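Local coordinates for protein DNA ligase (Archaeoglobus fulgidus, PDB 3GDE) that probably seals nicks in double-stranded DNA during replication, recombination and repair, using ATP and passing through an adenylated enzyme intermediate, at residues Leu47-Lys52 / Leu168-Gly173; Tyr91-Leu96 / Leu158-Leu163. All coordinates share one frame; numbering follows the deposited sequence.

Interaction 1: Leu47-Lys52 / Leu168-Gly173; sequences LFITGK and LGVGEG
Lys52 reaches across to Glu172 in the one salt bridge between 47-52 and 168-173, and its course explains the polar half of the contact. From CB the chain runs past the hydroxyl of Thr50: CB and CG each lie 3.8 Å from Thr50 OG1. CG, CD and CE continue nearly straight, and a bend at chi4 (64°) then turns the ammonium toward its acceptor. There Lys52 NZ donates to Glu172 OE1 at 3.2 Å, meeting the syn lone pair, with the two side chains crossing at about a right angle. Water 2 closes a small triangle, accepting from Lys52 NZ at 3.0 Å and donating weakly to Glu172 OE1. The second carboxylate oxygen, OE2, is hydrogen-bonded to Tyr194, so both ends of the Glu172 carboxylate are gripped and its rotation is restrained. With an alanine in place of Glu172, Lys52 NZ would probably lose its charge partner and the hydroxyl of Tyr194 its mate. Beside this polar pair runs an apolar one. Ile49 extends CG1 anti to its backbone N (chi1 -166°), which brings it 3.9 Å from Leu168 CD1, while Val170 CG1 lies farther from Ile49 CG1, at 4.4 Å. Water 1 joins the backbones, donating to Ile49 O and Val170 O, each at 2.7 Å; the two carbonyls, both acceptors, are thereby satisfied by one molecule. Gly171 takes the N-cap position of helix 172-182, so Glu172 sits at the start of that helix, whose Met175 also touches Ile49, Thr50 and Val170. Helix 6-16 packs on Ile49 through Leu16 and on Leu168 through Cys13, and the backbone of Gly173 bonds to Pro456 in the C-terminal OB-fold region, consistent with the closed conformation of the ligase.

Interaction 2: Tyr91-Leu96 / Leu158-Leu163; sequences YGDLGL and LTRLIL
Asp93 and Arg160 meet with carboxylate and guanidinium planes 89° apart, across a helix-helix contact within the all-helical N-terminal DNA-binding domain of the ligase. Asp93 is the N-cap of helix 94-108, and a single oxygen does both jobs. Leu96 N donates to Asp93 OD2 at 3.0 Å on its anti lone pair, which is the capping bond, while Arg160 NE donates to the same atom at 2.8 Å from above the carboxylate plane. Planes turned so nearly square to each other do not allow a flat pairing with both oxygens: NE is the main donor, and Arg160 NH2 adds only a weak bond to OD2. Asp93 CG lies anti to the backbone N (chi1 -177°), turning the carboxylate toward the arginine, whose chain is extended from CG to NE. Arg160 NH1 points to other partners, a salt bridge with Glu17 and the carbonyl of Met166, so the guanidinium is tied on several sides. Leu96 comes to its edge, with CG in the guanidinium plane and 3.5 Å from Arg160 NH2. The backbones are close here because Gly95 has no side chain: its CA lies 5.1 Å from Thr159 CA and 4.1 Å from Arg160 CG. On the apolar side, Leu94 crosses both Thr159 and Leu163 at about a right angle; Leu94 CB and Leu163 CD1 are 4.0 Å apart. Ile66, Leu69 and Tyr70 of helix 66-77 add to the packing round Leu94. Thr159 divides its two branches, sending OG1 to Tyr147 OH and to Ala155 O of its own helix, while CG2, anti to the backbone N, turns to the partner segment. That methyl lies over the start of helix 94-108, with Thr159 CG2 3.7 Å from Gly95 N.

Both contacts belong to the N-terminal helical domain, and interaction 2 is nested within the chain loop that interaction 1 closes. Their centres lie 14 Å apart, and they touch directly: Leu161, on helix 152-162, packs CD2 against Phe48 CG at 3.6 Å and CD1 against Lys52 O. Interaction 2 is the more buried: two helices come together at a glycine, and the carboxylate of its charged pair also caps a helix. Interaction 1 is only partly buried and joins mostly loop segments, with two waters bridging its segments and a salt bridge placed nearer the adenylation and OB-fold regions. Glu17 relates them further, pairing with Arg160 while touching Leu168.

Interaction 1: Leu47-Lys52 / Leu168-Gly173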
loop_
_atom_site.group_PDB
_atom_site.type_symbol
_atom_site.label_atom_id
_atom_site.label_comp_id
_atom_site.label_asym_id
_atom_site.label_seq_id
_atom_site.Cartn_x
_atom_site.Cartn_y
_atom_site.Cartn_z
ATOM N N LEU A 47 -6.139 -13.805 2.601
ATOM C CA LEU A 47 -6.480 -12.388 2.555
ATOM C C LEU A 47 -6.902 -11.871 3.926
ATOM O O LEU A 47 -6.249 -10.978 4.471
ATOM C CB LEU A 47 -7.551 -12.106 1.498
ATOM C CG LEU A 47 -7.003 -11.678 0.132
ATOM C CD1 LEU A 47 -6.269 -12.810 -0.563
ATOM C CD2 LEU A 47 -8.105 -11.102 -0.773
ATOM N N PHE A 48 -7.961 -12.458 4.489
ATOM C CA PHE A 48 -8.549 -11.988 5.745
ATOM C C PHE A 48 -7.562 -11.853 6.915
ATOM O O PHE A 48 -7.630 -10.885 7.668
ATOM C CB PHE A 48 -9.755 -12.847 6.162
ATOM C CG PHE A 48 -10.937 -12.756 5.217
ATOM C CD1 PHE A 48 -10.898 -11.942 4.088
ATOM C CD2 PHE A 48 -12.098 -13.469 5.477
ATOM C CE1 PHE A 48 -11.985 -11.861 3.225
ATOM C CE2 PHE A 48 -13.190 -13.388 4.630
ATOM C CZ PHE A 48 -13.136 -12.595 3.495
ATOM N N ILE A 49 -6.636 -12.800 7.065
ATOM C CA ILE A 49 -5.677 -12.724 8.174
ATOM C C ILE A 49 -4.732 -11.510 8.056
ATOM O O ILE A 49 -4.214 -11.016 9.070
ATOM C CB ILE A 49 -4.897 -14.059 8.374
ATOM C CG1 ILE A 49 -4.172 -14.074 9.724
ATOM C CG2 ILE A 49 -3.935 -14.314 7.211
ATOM C CD1 ILE A 49 -3.721 -15.469 10.176
ATOM N N THR A 50 -4.534 -11.028 6.827
ATOM C CA THR A 50 -3.698 -9.848 6.579
ATOM C C THR A 50 -4.467 -8.528 6.677
ATOM O O THR A 50 -3.914 -7.474 6.372
ATOM C CB THR A 50 -2.991 -9.904 5.203
ATOM O OG1 THR A 50 -3.968 -10.003 4.162
ATOM C CG2 THR A 50 -2.050 -11.092 5.121
ATOM N N GLY A 51 -5.735 -8.593 7.090
ATOM C CA GLY A 51 -6.599 -7.417 7.131
ATOM C C GLY A 51 -7.053 -6.910 5.775
ATOM O O GLY A 51 -7.421 -5.746 5.649
ATOM N N LYS A 52 -7.037 -7.782 4.763
ATOM C CA LYS A 52 -7.455 -7.412 3.402
ATOM C C LYS A 52 -8.692 -8.181 2.972
ATOM O O LYS A 52 -8.826 -9.380 3.239
ATOM C CB LYS A 52 -6.361 -7.725 2.365
ATOM C CG LYS A 52 -5.100 -6.870 2.392
ATOM C CD LYS A 52 -4.137 -7.394 1.304
ATOM C CE LYS A 52 -2.720 -6.873 1.474
ATOM N NZ LYS A 52 -2.062 -7.338 2.752
ATOM N N LEU A 168 -2.944 -8.930 15.195
ATOM C CA LEU A 168 -2.490 -10.291 15.484
ATOM C C LEU A 168 -0.978 -10.385 15.464
ATOM O O LEU A 168 -0.408 -11.425 15.811
ATOM C CB LEU A 168 -3.060 -11.275 14.448
ATOM C CG LEU A 168 -4.569 -11.228 14.164
ATOM C CD1 LEU A 168 -4.933 -12.089 12.949
ATOM C CD2 LEU A 168 -5.363 -11.637 15.400
ATOM N N GLY A 169 -0.324 -9.307 15.040
ATOM C CA GLY A 169 1.121 -9.321 14.871
ATOM C C GLY A 169 1.553 -10.126 13.650
ATOM O O GLY A 169 2.673 -10.641 13.605
ATOM N N VAL A 170 0.675 -10.205 12.651
ATOM C CA VAL A 170 0.927 -10.980 11.439
ATOM C C VAL A 170 0.989 -10.044 10.233
ATOM O O VAL A 170 0.030 -9.336 9.923
ATOM C CB VAL A 170 -0.163 -12.067 11.214
ATOM C CG1 VAL A 170 0.038 -12.789 9.890
ATOM C CG2 VAL A 170 -0.205 -13.049 12.381
ATOM N N GLY A 171 2.141 -10.020 9.581
ATOM C CA GLY A 171 2.303 -9.226 8.379
ATOM C C GLY A 171 2.558 -10.093 7.164
ATOM O O GLY A 171 2.327 -11.314 7.178
ATOM N N GLU A 172 3.049 -9.435 6.121
ATOM C CA GLU A 172 3.317 -10.031 4.824
ATOM C C GLU A 172 4.413 -11.086 4.918
ATOM O O GLU A 172 4.307 -12.141 4.293
ATOM C CB GLU A 172 3.762 -8.926 3.861
ATOM C CG GLU A 172 3.109 -8.977 2.500
ATOM C CD GLU A 172 1.793 -8.231 2.448
ATOM O OE1 GLU A 172 0.857 -8.588 3.213
ATOM O OE2 GLU A 172 1.689 -7.295 1.612
ATOM N N GLY A 173 5.453 -10.790 5.704
ATOM C CA GLY A 173 6.600 -11.677 5.896
ATOM C C GLY A 173 6.225 -13.003 6.550
ATOM O O GLY A 173 6.620 -14.072 6.092
HETATM O O HOH W 1 -2.693 -9.028 9.973
HETATM O O HOH W 2 -0.659 -9.390 1.148
#

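Interaction 2: Tyr91-Leu96 / Leu158-Leu163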
loop_
_atom_site.group_PDB
_atom_site.type_symbol
_atom_site.label_atom_id
_atom_site.label_comp_id
_atom_site.label_asym_id
_atom_site.label_seq_id
_atom_site.Cartn_x
_atom_site.Cartn_y
_atom_site.Cartn_z
ATOM N N TYR A 91 -12.390 0.428 25.448
ATOM C CA TYR A 91 -11.763 -0.834 25.048
ATOM C C TYR A 91 -10.532 -0.649 24.149
ATOM O O TYR A 91 -9.683 -1.540 24.075
ATOM C CB TYR A 91 -12.786 -1.764 24.374
ATOM C CG TYR A 91 -13.813 -2.358 25.314
ATOM C CD1 TYR A 91 -15.017 -1.706 25.558
ATOM C CD2 TYR A 91 -13.585 -3.579 25.952
ATOM C CE1 TYR A 91 -15.973 -2.241 26.415
ATOM C CE2 TYR A 91 -14.542 -4.128 26.823
ATOM C CZ TYR A 91 -15.736 -3.447 27.041
ATOM O OH TYR A 91 -16.695 -3.967 27.890
ATOM N N GLY A 92 -10.440 0.494 23.470
ATOM C CA GLY A 92 -9.296 0.789 22.598
ATOM C C GLY A 92 -9.375 0.144 21.216
ATOM O O GLY A 92 -8.449 0.266 20.414
ATOM N N ASP A 93 -10.491 -0.526 20.933
ATOM C CA ASP A 93 -10.664 -1.266 19.688
ATOM C C ASP A 93 -12.144 -1.474 19.425
ATOM O O ASP A 93 -12.868 -1.892 20.320
ATOM C CB ASP A 93 -9.955 -2.624 19.782
ATOM C CG ASP A 93 -10.031 -3.405 18.498
ATOM O OD1 ASP A 93 -9.271 -3.090 17.562
ATOM O OD2 ASP A 93 -10.858 -4.336 18.415
ATOM N N LEU A 94 -12.591 -1.185 18.202
ATOM C CA LEU A 94 -13.992 -1.380 17.849
ATOM C C LEU A 94 -14.364 -2.864 17.776
ATOM O O LEU A 94 -15.525 -3.219 18.016
ATOM C CB LEU A 94 -14.363 -0.657 16.549
ATOM C CG LEU A 94 -15.860 -0.424 16.283
ATOM C CD1 LEU A 94 -16.532 0.495 17.326
ATOM C CD2 LEU A 94 -16.067 0.130 14.894
ATOM N N GLY A 95 -13.383 -3.714 17.450
ATOM C CA GLY A 95 -13.575 -5.164 17.429
ATOM C C GLY A 95 -14.010 -5.677 18.791
ATOM O O GLY A 95 -14.987 -6.421 18.893
ATOM N N LEU A 96 -13.297 -5.256 19.837
ATOM C CA LEU A 96 -13.614 -5.652 21.207
ATOM C C LEU A 96 -14.954 -5.094 21.681
ATOM O O LEU A 96 -15.636 -5.707 22.501
ATOM C CB LEU A 96 -12.488 -5.246 22.166
ATOM C CG LEU A 96 -11.120 -5.913 21.967
ATOM C CD1 LEU A 96 -10.082 -5.301 22.899
ATOM C CD2 LEU A 96 -11.192 -7.429 22.163
ATOM N N LEU A 158 -14.652 -9.516 12.210
ATOM C CA LEU A 158 -15.368 -8.899 11.091
ATOM C C LEU A 158 -15.111 -7.401 11.109
ATOM O O LEU A 158 -14.836 -6.783 10.075
ATOM C CB LEU A 158 -16.878 -9.155 11.199
ATOM C CG LEU A 158 -17.637 -10.032 10.190
ATOM C CD1 LEU A 158 -16.746 -10.835 9.255
ATOM C CD2 LEU A 158 -18.670 -10.945 10.881
ATOM N N THR A 159 -15.204 -6.831 12.301
ATOM C CA THR A 159 -15.017 -5.406 12.510
ATOM C C THR A 159 -13.564 -5.024 12.212
ATOM O O THR A 159 -13.310 -4.065 11.480
ATOM C CB THR A 159 -15.418 -5.024 13.959
ATOM O OG1 THR A 159 -16.806 -5.336 14.161
ATOM C CG2 THR A 159 -15.183 -3.534 14.245
ATOM N N ARG A 160 -12.623 -5.795 12.752
ATOM C CA ARG A 160 -11.197 -5.531 12.560
ATOM C C ARG A 160 -10.782 -5.694 11.099
ATOM O O ARG A 160 -9.912 -4.970 10.613
ATOM C CB ARG A 160 -10.354 -6.423 13.467
ATOM C CG ARG A 160 -10.435 -6.018 14.931
ATOM C CD ARG A 160 -9.337 -6.651 15.743
ATOM N NE ARG A 160 -9.540 -6.496 17.180
ATOM C CZ ARG A 160 -8.824 -7.151 18.091
ATOM N NH1 ARG A 160 -7.879 -7.995 17.706
ATOM N NH2 ARG A 160 -9.057 -6.982 19.384
ATOM N N LEU A 161 -11.431 -6.631 10.413
ATOM C CA LEU A 161 -11.193 -6.893 8.998
ATOM C C LEU A 161 -11.622 -5.699 8.144
ATOM O O LEU A 161 -10.835 -5.212 7.334
ATOM C CB LEU A 161 -11.904 -8.191 8.568
ATOM C CG LEU A 161 -11.852 -8.709 7.127
ATOM C CD1 LEU A 161 -10.427 -8.753 6.570
ATOM C CD2 LEU A 161 -12.503 -10.099 7.046
ATOM N N ILE A 162 -12.854 -5.225 8.344
ATOM C CA ILE A 162 -13.361 -4.014 7.682
ATOM C C ILE A 162 -12.470 -2.779 7.940
ATOM O O ILE A 162 -12.273 -1.950 7.055
ATOM C CB ILE A 162 -14.823 -3.709 8.112
ATOM C CG1 ILE A 162 -15.775 -4.803 7.606
ATOM C CG2 ILE A 162 -15.272 -2.303 7.618
ATOM C CD1 ILE A 162 -17.106 -4.823 8.303
ATOM N N LEU A 163 -11.938 -2.676 9.154
ATOM C CA LEU A 163 -11.030 -1.594 9.537
ATOM C C LEU A 163 -9.574 -1.867 9.136
ATOM O O LEU A 163 -8.700 -1.043 9.386
ATOM C CB LEU A 163 -11.131 -1.328 11.048
ATOM C CG LEU A 163 -12.492 -0.766 11.492
ATOM C CD1 LEU A 163 -12.602 -0.663 13.000
ATOM C CD2 LEU A 163 -12.787 0.574 10.831
#